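Local coordinates for alpha-glucosidase ([Eubacterium] rectale, PDB 6PNR), which probably hydrolyses the alpha-glycosidic bond of sulfoquinovosides, as a family 31 glycoside hydrolase, at residues A[168-173]-A[179-184]; A[208-213]-A[225-230]; A[520-525]-A[532-537]. All coordinates share one frame; numbering follows the deposited sequence.

Interaction 1: A[168-173]-A[179-184]; sequences PQPTFV and YLHVDS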
loop_
_atom_site.group_PDB
_atom_site.type_symbol
_atom_site.label_atom_id
_atom_site.label_comp_id
_atom_site.label_asym_id
_atom_site.label_seq_id
_atom_site.Cartn_x
_atom_site.Cartn_y
_atom_site.Cartn_z
ATOM N N PRO A 168 -7.603 9.519 -17.231
ATOM C CA PRO A 168 -7.600 10.596 -16.239
ATOM C C PRO A 168 -7.507 11.942 -16.943
ATOM O O PRO A 168 -7.153 12.031 -18.120
ATOM C CB PRO A 168 -6.333 10.307 -15.411
ATOM C CG PRO A 168 -5.370 9.666 -16.404
ATOM C CD PRO A 168 -6.226 9.051 -17.536
ATOM N N GLN A 169 -7.855 13.002 -16.202
ATOM C CA GLN A 169 -7.681 14.320 -16.794
ATOM C C GLN A 169 -7.477 15.328 -15.676
ATOM O O GLN A 169 -8.162 15.245 -14.648
ATOM C CB GLN A 169 -8.884 14.729 -17.666
ATOM C CG GLN A 169 -8.582 15.876 -18.621
ATOM C CD GLN A 169 -9.744 16.219 -19.539
ATOM O OE1 GLN A 169 -10.188 15.393 -20.339
ATOM N NE2 GLN A 169 -10.250 17.449 -19.421
ATOM N N PRO A 170 -6.549 16.275 -15.834
ATOM C CA PRO A 170 -6.328 17.277 -14.787
ATOM C C PRO A 170 -7.341 18.414 -14.875
ATOM O O PRO A 170 -6.993 19.573 -15.114
ATOM C CB PRO A 170 -4.892 17.735 -15.080
ATOM C CG PRO A 170 -4.833 17.696 -16.602
ATOM C CD PRO A 170 -5.596 16.433 -16.956
ATOM N N THR A 171 -8.613 18.069 -14.666
ATOM C CA THR A 171 -9.752 18.961 -14.851
ATOM C C THR A 171 -10.824 18.530 -13.859
ATOM O O THR A 171 -11.112 17.332 -13.756
ATOM C CB THR A 171 -10.299 18.852 -16.280
ATOM O OG1 THR A 171 -9.204 18.787 -17.210
ATOM C CG2 THR A 171 -11.217 20.036 -16.620
ATOM N N PHE A 172 -11.416 19.477 -13.137
ATOM C CA PHE A 172 -12.549 19.133 -12.292
ATOM C C PHE A 172 -13.604 20.234 -12.354
ATOM O O PHE A 172 -13.335 21.367 -12.760
ATOM C CB PHE A 172 -12.123 18.858 -10.834
ATOM C CG PHE A 172 -11.703 20.088 -10.065
ATOM C CD1 PHE A 172 -10.387 20.517 -10.074
ATOM C CD2 PHE A 172 -12.629 20.808 -9.329
ATOM C CE1 PHE A 172 -10.000 21.653 -9.368
ATOM C CE2 PHE A 172 -12.255 21.931 -8.618
ATOM C CZ PHE A 172 -10.941 22.354 -8.631
ATOM N N VAL A 173 -14.815 19.859 -11.956
ATOM C CA VAL A 173 -15.971 20.743 -11.863
ATOM C C VAL A 173 -16.332 20.873 -10.392
ATOM O O VAL A 173 -16.425 19.863 -9.684
ATOM C CB VAL A 173 -17.164 20.180 -12.650
ATOM C CG1 VAL A 173 -18.425 21.049 -12.448
ATOM C CG2 VAL A 173 -16.819 20.059 -14.121
ATOM N N TYR A 179 -15.450 25.174 -13.680
ATOM C CA TYR A 179 -14.487 24.116 -13.935
ATOM C C TYR A 179 -13.103 24.735 -13.974
ATOM O O TYR A 179 -12.944 25.919 -14.295
ATOM C CB TYR A 179 -14.772 23.346 -15.246
ATOM C CG TYR A 179 -14.289 23.996 -16.529
ATOM C CD1 TYR A 179 -13.003 23.767 -17.020
ATOM C CD2 TYR A 179 -15.140 24.790 -17.280
ATOM C CE1 TYR A 179 -12.577 24.348 -18.209
ATOM C CE2 TYR A 179 -14.725 25.366 -18.465
ATOM C CZ TYR A 179 -13.450 25.160 -18.919
ATOM O OH TYR A 179 -13.056 25.751 -20.102
ATOM N N LEU A 180 -12.107 23.930 -13.625
ATOM C CA LEU A 180 -10.719 24.349 -13.622
ATOM C C LEU A 180 -9.921 23.300 -14.373
ATOM O O LEU A 180 -10.071 22.100 -14.114
ATOM C CB LEU A 180 -10.182 24.520 -12.186
ATOM C CG LEU A 180 -8.738 24.991 -11.963
ATOM C CD1 LEU A 180 -8.609 25.593 -10.577
ATOM C CD2 LEU A 180 -7.730 23.871 -12.126
ATOM N N HIS A 181 -9.077 23.750 -15.287
ATOM C CA HIS A 181 -8.232 22.882 -16.089
ATOM C C HIS A 181 -6.783 23.299 -15.909
ATOM O O HIS A 181 -6.469 24.494 -15.963
ATOM C CB HIS A 181 -8.598 22.958 -17.576
ATOM C CG HIS A 181 -7.699 22.135 -18.442
ATOM N ND1 HIS A 181 -7.585 20.769 -18.295
ATOM C CD2 HIS A 181 -6.845 22.483 -19.436
ATOM C CE1 HIS A 181 -6.708 20.306 -19.173
ATOM N NE2 HIS A 181 -6.250 21.326 -19.881
ATOM N N VAL A 182 -5.903 22.322 -15.696
ATOM C CA VAL A 182 -4.465 22.551 -15.686
ATOM C C VAL A 182 -3.922 22.096 -17.033
ATOM O O VAL A 182 -4.015 20.911 -17.379
ATOM C CB VAL A 182 -3.771 21.805 -14.530
ATOM C CG1 VAL A 182 -2.264 22.110 -14.518
ATOM C CG2 VAL A 182 -4.406 22.168 -13.185
ATOM N N ASP A 183 -3.328 23.027 -17.778
ATOM C CA ASP A 183 -2.853 22.771 -19.138
ATOM C C ASP A 183 -1.490 22.089 -19.068
ATOM O O ASP A 183 -0.435 22.685 -19.295
ATOM C CB ASP A 183 -2.798 24.071 -19.932
ATOM C CG ASP A 183 -2.527 23.853 -21.419
ATOM O OD1 ASP A 183 -2.335 22.695 -21.848
ATOM O OD2 ASP A 183 -2.514 24.856 -22.167
ATOM N N SER A 184 -1.518 20.797 -18.759
ATOM C CA SER A 184 -0.288 20.025 -18.646
ATOM C C SER A 184 -0.627 18.554 -18.838
ATOM O O SER A 184 -1.699 18.103 -18.436
ATOM C CB SER A 184 0.378 20.237 -17.285
ATOM O OG SER A 184 1.463 19.338 -17.100
#

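Interaction 2: A[208-213]-A[225-230]; sequences QIRIEC and TTYFGR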
loop_
_atom_site.group_PDB
_atom_site.type_symbol
_atom_site.label_atom_id
_atom_site.label_comp_id
_atom_site.label_asym_id
_atom_site.label_seq_id
_atom_site.Cartn_x
_atom_site.Cartn_y
_atom_site.Cartn_z
ATOM N N GLN A 208 -0.354 26.875 -17.889
ATOM C CA GLN A 208 -1.528 27.703 -17.672
ATOM C C GLN A 208 -2.543 26.938 -16.846
ATOM O O GLN A 208 -2.660 25.713 -16.952
ATOM C CB GLN A 208 -2.159 28.129 -19.007
ATOM C CG GLN A 208 -3.408 28.966 -18.880
ATOM C CD GLN A 208 -4.114 29.165 -20.218
ATOM O OE1 GLN A 208 -5.060 28.444 -20.554
ATOM N NE2 GLN A 208 -3.650 30.141 -20.988
ATOM N N ILE A 209 -3.272 27.677 -16.020
ATOM C CA ILE A 209 -4.468 27.176 -15.364
ATOM C C ILE A 209 -5.637 28.009 -15.864
ATOM O O ILE A 209 -5.537 29.240 -15.957
ATOM C CB ILE A 209 -4.343 27.214 -13.829
ATOM C CG1 ILE A 209 -3.339 26.136 -13.373
ATOM C CG2 ILE A 209 -5.722 27.026 -13.163
ATOM C CD1 ILE A 209 -3.057 26.097 -11.874
ATOM N N ARG A 210 -6.723 27.329 -16.220
ATOM C CA ARG A 210 -7.904 27.929 -16.817
ATOM C C ARG A 210 -9.088 27.699 -15.892
ATOM O O ARG A 210 -9.282 26.585 -15.390
ATOM C CB ARG A 210 -8.157 27.316 -18.197
ATOM C CG ARG A 210 -9.350 27.849 -18.919
ATOM C CD ARG A 210 -9.515 27.129 -20.243
ATOM N NE ARG A 210 -10.720 27.580 -20.909
ATOM C CZ ARG A 210 -10.736 28.532 -21.834
ATOM N NH1 ARG A 210 -9.595 29.104 -22.213
ATOM N NH2 ARG A 210 -11.889 28.898 -22.387
ATOM N N ILE A 211 -9.850 28.754 -15.631
ATOM C CA ILE A 211 -11.013 28.688 -14.752
ATOM C C ILE A 211 -12.175 29.365 -15.460
ATOM O O ILE A 211 -12.045 30.500 -15.928
ATOM C CB ILE A 211 -10.755 29.364 -13.395
ATOM C CG1 ILE A 211 -9.472 28.843 -12.749
ATOM C CG2 ILE A 211 -11.952 29.157 -12.485
ATOM C CD1 ILE A 211 -9.177 29.465 -11.380
ATOM N N GLU A 212 -13.311 28.685 -15.530
ATOM C CA GLU A 212 -14.445 29.221 -16.261
ATOM C C GLU A 212 -15.725 28.894 -15.507
ATOM O O GLU A 212 -15.919 27.749 -15.087
ATOM C CB GLU A 212 -14.453 28.652 -17.684
ATOM C CG GLU A 212 -15.485 29.231 -18.602
ATOM C CD GLU A 212 -15.127 29.052 -20.082
ATOM O OE1 GLU A 212 -14.271 28.194 -20.422
ATOM O OE2 GLU A 212 -15.703 29.793 -20.902
ATOM N N CYS A 213 -16.593 29.890 -15.325
ATOM C CA CYS A 213 -17.809 29.720 -14.534
ATOM C C CYS A 213 -19.053 29.799 -15.415
ATOM O O CYS A 213 -19.002 30.148 -16.593
ATOM C CB CYS A 213 -17.877 30.759 -13.398
ATOM S SG CYS A 213 -18.229 32.496 -13.927
ATOM N N THR A 225 -17.034 22.120 -23.393
ATOM C CA THR A 225 -16.856 21.504 -24.701
ATOM C C THR A 225 -16.536 22.526 -25.785
ATOM O O THR A 225 -15.897 22.173 -26.783
ATOM C CB THR A 225 -18.099 20.699 -25.071
ATOM O OG1 THR A 225 -19.263 21.531 -24.972
ATOM C CG2 THR A 225 -18.254 19.518 -24.120
ATOM N N THR A 226 -16.944 23.792 -25.615
ATOM C CA THR A 226 -16.396 24.832 -26.484
ATOM C C THR A 226 -14.873 24.857 -26.391
ATOM O O THR A 226 -14.179 25.013 -27.403
ATOM C CB THR A 226 -16.985 26.203 -26.129
ATOM O OG1 THR A 226 -18.380 26.221 -26.461
ATOM C CG2 THR A 226 -16.269 27.320 -26.916
ATOM N N TYR A 227 -14.331 24.637 -25.191
ATOM C CA TYR A 227 -12.882 24.672 -25.025
ATOM C C TYR A 227 -12.221 23.363 -25.452
ATOM O O TYR A 227 -11.221 23.375 -26.170
ATOM C CB TYR A 227 -12.515 24.986 -23.569
ATOM C CG TYR A 227 -11.021 24.984 -23.335
ATOM C CD1 TYR A 227 -10.203 25.920 -23.956
ATOM C CD2 TYR A 227 -10.424 24.041 -22.508
ATOM C CE1 TYR A 227 -8.831 25.915 -23.766
ATOM C CE2 TYR A 227 -9.048 24.037 -22.303
ATOM C CZ TYR A 227 -8.261 24.979 -22.937
ATOM O OH TYR A 227 -6.895 24.984 -22.749
ATOM N N PHE A 228 -12.742 22.221 -24.996
ATOM C CA PHE A 228 -12.070 20.946 -25.257
ATOM C C PHE A 228 -12.480 20.307 -26.578
ATOM O O PHE A 228 -11.672 19.591 -27.183
ATOM C CB PHE A 228 -12.351 19.952 -24.130
ATOM C CG PHE A 228 -11.658 20.276 -22.831
ATOM C CD1 PHE A 228 -10.277 20.213 -22.732
ATOM C CD2 PHE A 228 -12.389 20.603 -21.700
ATOM C CE1 PHE A 228 -9.633 20.489 -21.534
ATOM C CE2 PHE A 228 -11.739 20.882 -20.485
ATOM C CZ PHE A 228 -10.364 20.821 -20.410
ATOM N N GLY A 229 -13.720 20.526 -27.021
ATOM C CA GLY A 229 -14.213 19.908 -28.238
ATOM C C GLY A 229 -15.556 19.231 -28.076
ATOM O O GLY A 229 -15.989 18.954 -26.952
ATOM N N ARG A 230 -16.239 18.975 -29.193
ATOM C CA ARG A 230 -17.507 18.261 -29.193
ATOM C C ARG A 230 -17.440 17.090 -30.164
ATOM O O ARG A 230 -16.766 17.155 -31.194
ATOM C CB ARG A 230 -18.678 19.187 -29.565
ATOM C CG ARG A 230 -19.139 20.032 -28.372
ATOM C CD ARG A 230 -20.027 21.175 -28.763
ATOM N NE ARG A 230 -20.156 22.127 -27.661
ATOM C CZ ARG A 230 -20.560 23.381 -27.813
ATOM N NH1 ARG A 230 -20.873 23.822 -29.022
ATOM N NH2 ARG A 230 -20.647 24.192 -26.764
#

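Interaction 3: A[520-525]-A[532-537]; sequences MRTHEG and FQYYDD. With 9VH ([(3~{S},4~{R},5~{R})-4,5-bis(oxidanyl)piperidin-3-yl]methanesulfonic acid), chain C.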
loop_
_atom_site.group_PDB
_atom_site.type_symbol
_atom_site.label_atom_id
_atom_site.label_comp_id
_atom_site.label_asym_id
_atom_site.label_seq_id
_atom_site.Cartn_x
_atom_site.Cartn_y
_atom_site.Cartn_z
ATOM N N MET A 520 -25.132 -0.319 -28.169
ATOM C CA MET A 520 -25.209 -1.653 -27.563
ATOM C C MET A 520 -24.203 -2.601 -28.221
ATOM O O MET A 520 -24.355 -2.944 -29.402
ATOM C CB MET A 520 -26.614 -2.248 -27.701
ATOM C CG MET A 520 -27.680 -1.605 -26.835
ATOM S SD MET A 520 -29.223 -2.544 -26.836
ATOM C CE MET A 520 -28.854 -3.874 -25.657
ATOM N N ARG A 521 -23.211 -3.066 -27.448
ATOM C CA ARG A 521 -22.168 -3.941 -27.976
ATOM C C ARG A 521 -21.825 -5.050 -26.982
ATOM O O ARG A 521 -21.616 -4.780 -25.795
ATOM C CB ARG A 521 -20.905 -3.132 -28.322
ATOM C CG ARG A 521 -19.774 -3.966 -28.926
ATOM C CD ARG A 521 -18.531 -3.093 -29.205
ATOM N NE ARG A 521 -18.115 -2.311 -28.031
ATOM C CZ ARG A 521 -17.497 -2.831 -26.976
ATOM N NH1 ARG A 521 -17.233 -4.133 -26.945
ATOM N NH2 ARG A 521 -17.138 -2.057 -25.950
ATOM N N THR A 522 -21.763 -6.299 -27.467
ATOM C CA THR A 522 -21.367 -7.427 -26.633
ATOM C C THR A 522 -19.873 -7.694 -26.813
ATOM O O THR A 522 -19.191 -7.084 -27.641
ATOM C CB THR A 522 -22.187 -8.693 -26.957
ATOM O OG1 THR A 522 -21.824 -9.195 -28.251
ATOM C CG2 THR A 522 -23.688 -8.423 -26.909
ATOM N N HIS A 523 -19.349 -8.631 -26.027
ATOM C CA HIS A 523 -17.924 -8.937 -26.086
ATOM C C HIS A 523 -17.742 -10.351 -25.565
ATOM O O HIS A 523 -18.296 -10.689 -24.517
ATOM C CB HIS A 523 -17.125 -7.926 -25.238
ATOM C CG HIS A 523 -15.654 -7.888 -25.524
ATOM N ND1 HIS A 523 -14.938 -8.995 -25.932
ATOM C CD2 HIS A 523 -14.756 -6.874 -25.424
ATOM C CE1 HIS A 523 -13.667 -8.661 -26.091
ATOM N NE2 HIS A 523 -13.529 -7.381 -25.788
ATOM N N GLU A 524 -16.987 -11.177 -26.290
ATOM C CA GLU A 524 -16.752 -12.529 -25.785
ATOM C C GLU A 524 -15.867 -12.535 -24.536
ATOM O O GLU A 524 -15.911 -13.502 -23.764
ATOM C CB GLU A 524 -16.153 -13.419 -26.892
ATOM C CG GLU A 524 -17.181 -13.819 -27.955
ATOM C CD GLU A 524 -16.649 -14.794 -28.997
ATOM O OE1 GLU A 524 -15.430 -15.033 -29.022
ATOM O OE2 GLU A 524 -17.467 -15.326 -29.793
ATOM N N GLY A 525 -15.093 -11.467 -24.295
ATOM C CA GLY A 525 -14.191 -11.449 -23.159
ATOM C C GLY A 525 -12.885 -12.171 -23.452
ATOM O O GLY A 525 -12.649 -12.674 -24.547
ATOM N N PHE A 532 -19.970 -17.350 -19.928
ATOM C CA PHE A 532 -21.274 -17.274 -20.571
ATOM C C PHE A 532 -21.219 -16.350 -21.779
ATOM O O PHE A 532 -20.657 -15.253 -21.708
ATOM C CB PHE A 532 -22.322 -16.764 -19.584
ATOM C CG PHE A 532 -23.689 -16.600 -20.183
ATOM C CD1 PHE A 532 -24.551 -17.676 -20.260
ATOM C CD2 PHE A 532 -24.106 -15.376 -20.668
ATOM C CE1 PHE A 532 -25.810 -17.535 -20.794
ATOM C CE2 PHE A 532 -25.373 -15.214 -21.225
ATOM C CZ PHE A 532 -26.231 -16.299 -21.287
ATOM N N GLN A 533 -21.787 -16.809 -22.893
ATOM C CA GLN A 533 -22.051 -15.976 -24.066
ATOM C C GLN A 533 -23.543 -15.996 -24.355
ATOM O O GLN A 533 -24.192 -17.027 -24.177
ATOM C CB GLN A 533 -21.289 -16.480 -25.300
ATOM C CG GLN A 533 -19.826 -16.807 -25.042
ATOM C CD GLN A 533 -19.012 -15.570 -24.675
ATOM O OE1 GLN A 533 -19.457 -14.429 -24.877
ATOM N NE2 GLN A 533 -17.819 -15.789 -24.127
ATOM N N TYR A 534 -24.090 -14.857 -24.801
ATOM C CA TYR A 534 -25.524 -14.779 -25.042
ATOM C C TYR A 534 -26.016 -15.886 -25.964
ATOM O O TYR A 534 -27.145 -16.370 -25.803
ATOM C CB TYR A 534 -25.901 -13.409 -25.634
ATOM C CG TYR A 534 -25.558 -13.209 -27.110
ATOM C CD1 TYR A 534 -26.427 -13.622 -28.113
ATOM C CD2 TYR A 534 -24.372 -12.581 -27.491
ATOM C CE1 TYR A 534 -26.118 -13.445 -29.463
ATOM C CE2 TYR A 534 -24.053 -12.393 -28.828
ATOM C CZ TYR A 534 -24.944 -12.821 -29.812
ATOM O OH TYR A 534 -24.647 -12.652 -31.135
ATOM N N TYR A 535 -25.198 -16.292 -26.934
ATOM C CA TYR A 535 -25.601 -17.316 -27.890
ATOM C C TYR A 535 -25.511 -18.730 -27.322
ATOM O O TYR A 535 -25.769 -19.688 -28.057
ATOM C CB TYR A 535 -24.767 -17.204 -29.166
ATOM C CG TYR A 535 -23.263 -17.091 -28.974
ATOM C CD1 TYR A 535 -22.491 -18.209 -28.680
ATOM C CD2 TYR A 535 -22.613 -15.876 -29.140
ATOM C CE1 TYR A 535 -21.113 -18.114 -28.515
ATOM C CE2 TYR A 535 -21.239 -15.766 -28.974
ATOM C CZ TYR A 535 -20.492 -16.881 -28.683
ATOM O OH TYR A 535 -19.127 -16.763 -28.532
ATOM N N ASP A 536 -25.156 -18.876 -26.044
ATOM C CA ASP A 536 -25.148 -20.172 -25.380
ATOM C C ASP A 536 -26.538 -20.624 -24.960
ATOM O O ASP A 536 -26.720 -21.808 -24.673
ATOM C CB ASP A 536 -24.289 -20.142 -24.111
ATOM C CG ASP A 536 -22.787 -20.071 -24.386
ATOM O OD1 ASP A 536 -22.349 -20.284 -25.538
ATOM O OD2 ASP A 536 -22.046 -19.786 -23.418
ATOM N N ASP A 537 -27.511 -19.716 -24.881
ATOM C CA ASP A 537 -28.729 -19.970 -24.121
ATOM C C ASP A 537 -29.925 -19.428 -24.886
ATOM O O ASP A 537 -29.973 -18.227 -25.160
ATOM C CB ASP A 537 -28.639 -19.303 -22.745
ATOM C CG ASP A 537 -29.832 -19.620 -21.858
ATOM O OD1 ASP A 537 -29.962 -20.796 -21.443
ATOM O OD2 ASP A 537 -30.614 -18.694 -21.549
HETATM O O1 9VH C . -6.519 -9.291 -26.052
HETATM S S1 9VH C . -6.142 -8.121 -26.826
HETATM O O2 9VH C . -5.279 -7.265 -26.048
HETATM O O3 9VH C . -5.616 -8.493 -28.116
HETATM C C1 9VH C . -7.663 -7.258 -27.106
HETATM C C2 9VH C . -8.327 -6.706 -25.837
HETATM C C3 9VH C . -7.539 -5.486 -25.386
HETATM N N1 9VH C . -8.151 -4.626 -24.374
HETATM C C4 9VH C . -9.524 -4.254 -24.717
HETATM C C5 9VH C . -10.359 -5.502 -24.956
HETATM O O4 9VH C . -11.686 -5.092 -25.278
HETATM C C6 9VH C . -9.778 -6.310 -26.107
HETATM O O5 9VH C . -10.564 -7.475 -26.345
#

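Interaction 1: A[168-173]-A[179-184]
Phe172 and Leu180 form the hydrogen-bonded pair of an antiparallel beta hairpin, whose strand segments 171-173 and 179-182 approach to 4.8 Å with their directions 173° apart. Leu180 N gives a hydrogen bond to Phe172 O (3.0 Å), and Phe172 N returns one to Leu180 O. A third backbone bond, from Val182 N to Pro170 O (3.0 Å), runs almost straight, 176° at the hydrogen. It extends the ladder to Pro170, the centre of an inverse gamma turn where segment 168-173 turns a corner. The non-hydrogen-bonded pairs Thr171-His181 and Val173-Tyr179 flank Phe172-Leu180, and a CA-H...O contact from Thr171 CA to Leu180 O (3.2 Å) adds to the ladder.

The polar side-chain contact is carried by Thr171 and His181. Thr171 OG1 is hydrogen-bonded to His181 ND1 (2.8 Å), at the edge of the imidazole and near its plane; with chi1 at -42°, OG1 stands beside its own backbone N while CG2, anti to that N, packs by Leu180 O and His181 CB. Gln169 NE2 donates to Thr171 OG1 over 2.8 Å, the hydroxyl lying close to the amide plane of Gln169, so two polar groups grip OG1 in a buried setting.

Apolar contacts divide between the faces. Beside Thr171 and His181, Val173 CG2 packs on Tyr179 CB; on the Phe172-Leu180 face, Phe172 CE1 reaches Leu180 CB at 4.0 Å. That second face is covered by Leu200 of strand 197-202 and Phe190 of strand 188-194, whereas helix 217-228 lies over the first.

The hairpin thus joins two chemistries: a hydrophobic face packed against another sheet, and a face where the hydrogen-bonded series Gln169, Thr171, His181 satisfies buried polar atoms and ties the turn at Pro170 to the next strand.

Interaction 2: A[208-213]-A[225-230]
A cation-pi stack of Arg210 on Tyr227 joins a strand to a helix near the protein surface: strand 208-213 belongs to the large antiparallel sheet, and Tyr227 lies in the last turn of helix 217-228, which packs on that sheet. The evidence is the near-parallel setting of the flat groups, with guanidinium and ring planes 6° apart and their centres 3.9 Å from each other. The stack is offset, since Arg210 CZ lies 32° off the ring normal, nearest Tyr227 CD1 at 3.4 Å. A CH-pi contact completes it: Arg210 CD sits over the ring face, 3.6 Å from the centroid of Tyr227. An extended arginine chain, with CG anti to the backbone N (chi1 180°), carries the group out to the ring.

Polar partners would hold the guanidinium in this rotation. Arg210 NE bonds to Tyr179 OH, which also binds Glu212, linking the stack to the neighbouring strand 178-182. Within its own strand, Arg210 NH2 makes a salt bridge to Glu212 OE1 at 3.2 Å, meeting that oxygen from above the carboxylate plane.

Interaction 3: A[520-525]-A[532-537]
Glu524 meets Tyr535 and Gln533 at about right angles, in a contact of the family 31 TIM-barrel domain between the loop that follows the short, weakly bonded strand 521-522 and the residues entering and forming the 3-10 turn 534-536. Tyr535 OH donates to Glu524 OE2 at 2.5 Å, approaching from above the carboxylate plane, which is turned 60° from the phenol ring. Arg252 forms a salt bridge with that same OE2 and also bonds Tyr535 OH, so the buried carboxylate is probably kept ionised.

Gln533 takes the backbone instead. Its chain bends at chi2 (-65°), and NE2 donates to Glu524 O at 3.0 Å, in the carbonyl plane and on a lone pair. Gln533 CB, meanwhile, lies over one face of the Tyr535 ring, toward its rim. The Thr522 side chain crosses Tyr534 at about a right angle, OG1 3.9 Å from Tyr534 CE2, while its hydroxyl bonds to Gly245 N.

Between Thr522 and Glu524, His523 points the other way, into the ligand pocket, its CG anti to the backbone N (chi1 -163°). There His523 NE2 lies 3.0 Å from both O4 and O5 of the inhibitor 9VH, hydrogen-bonded to each, with O4 at the edge of the imidazole.

In the fold
Interactions 1 and 2 are neighbours in one antiparallel sheet, with centres 9 Å apart, since strands 178-182 and 208-213 run side by side. They touch directly: Tyr179 OH lies 2.7 Å from Glu212 OE1, and His181 N lies 2.8 Å from Arg210 O, both probable hydrogen bonds. Phe228, from the helix of interaction 2, packs on His181 and Gln169 of interaction 1. Interaction 3 stands apart, on the opposite side of the chain's centre; its centre is 37 Å from that of interaction 1 and 39 Å from that of interaction 2, with nearest atoms about 17 and 19 Å away. Among the three, interaction 3 alone holds a pocket residue, His523.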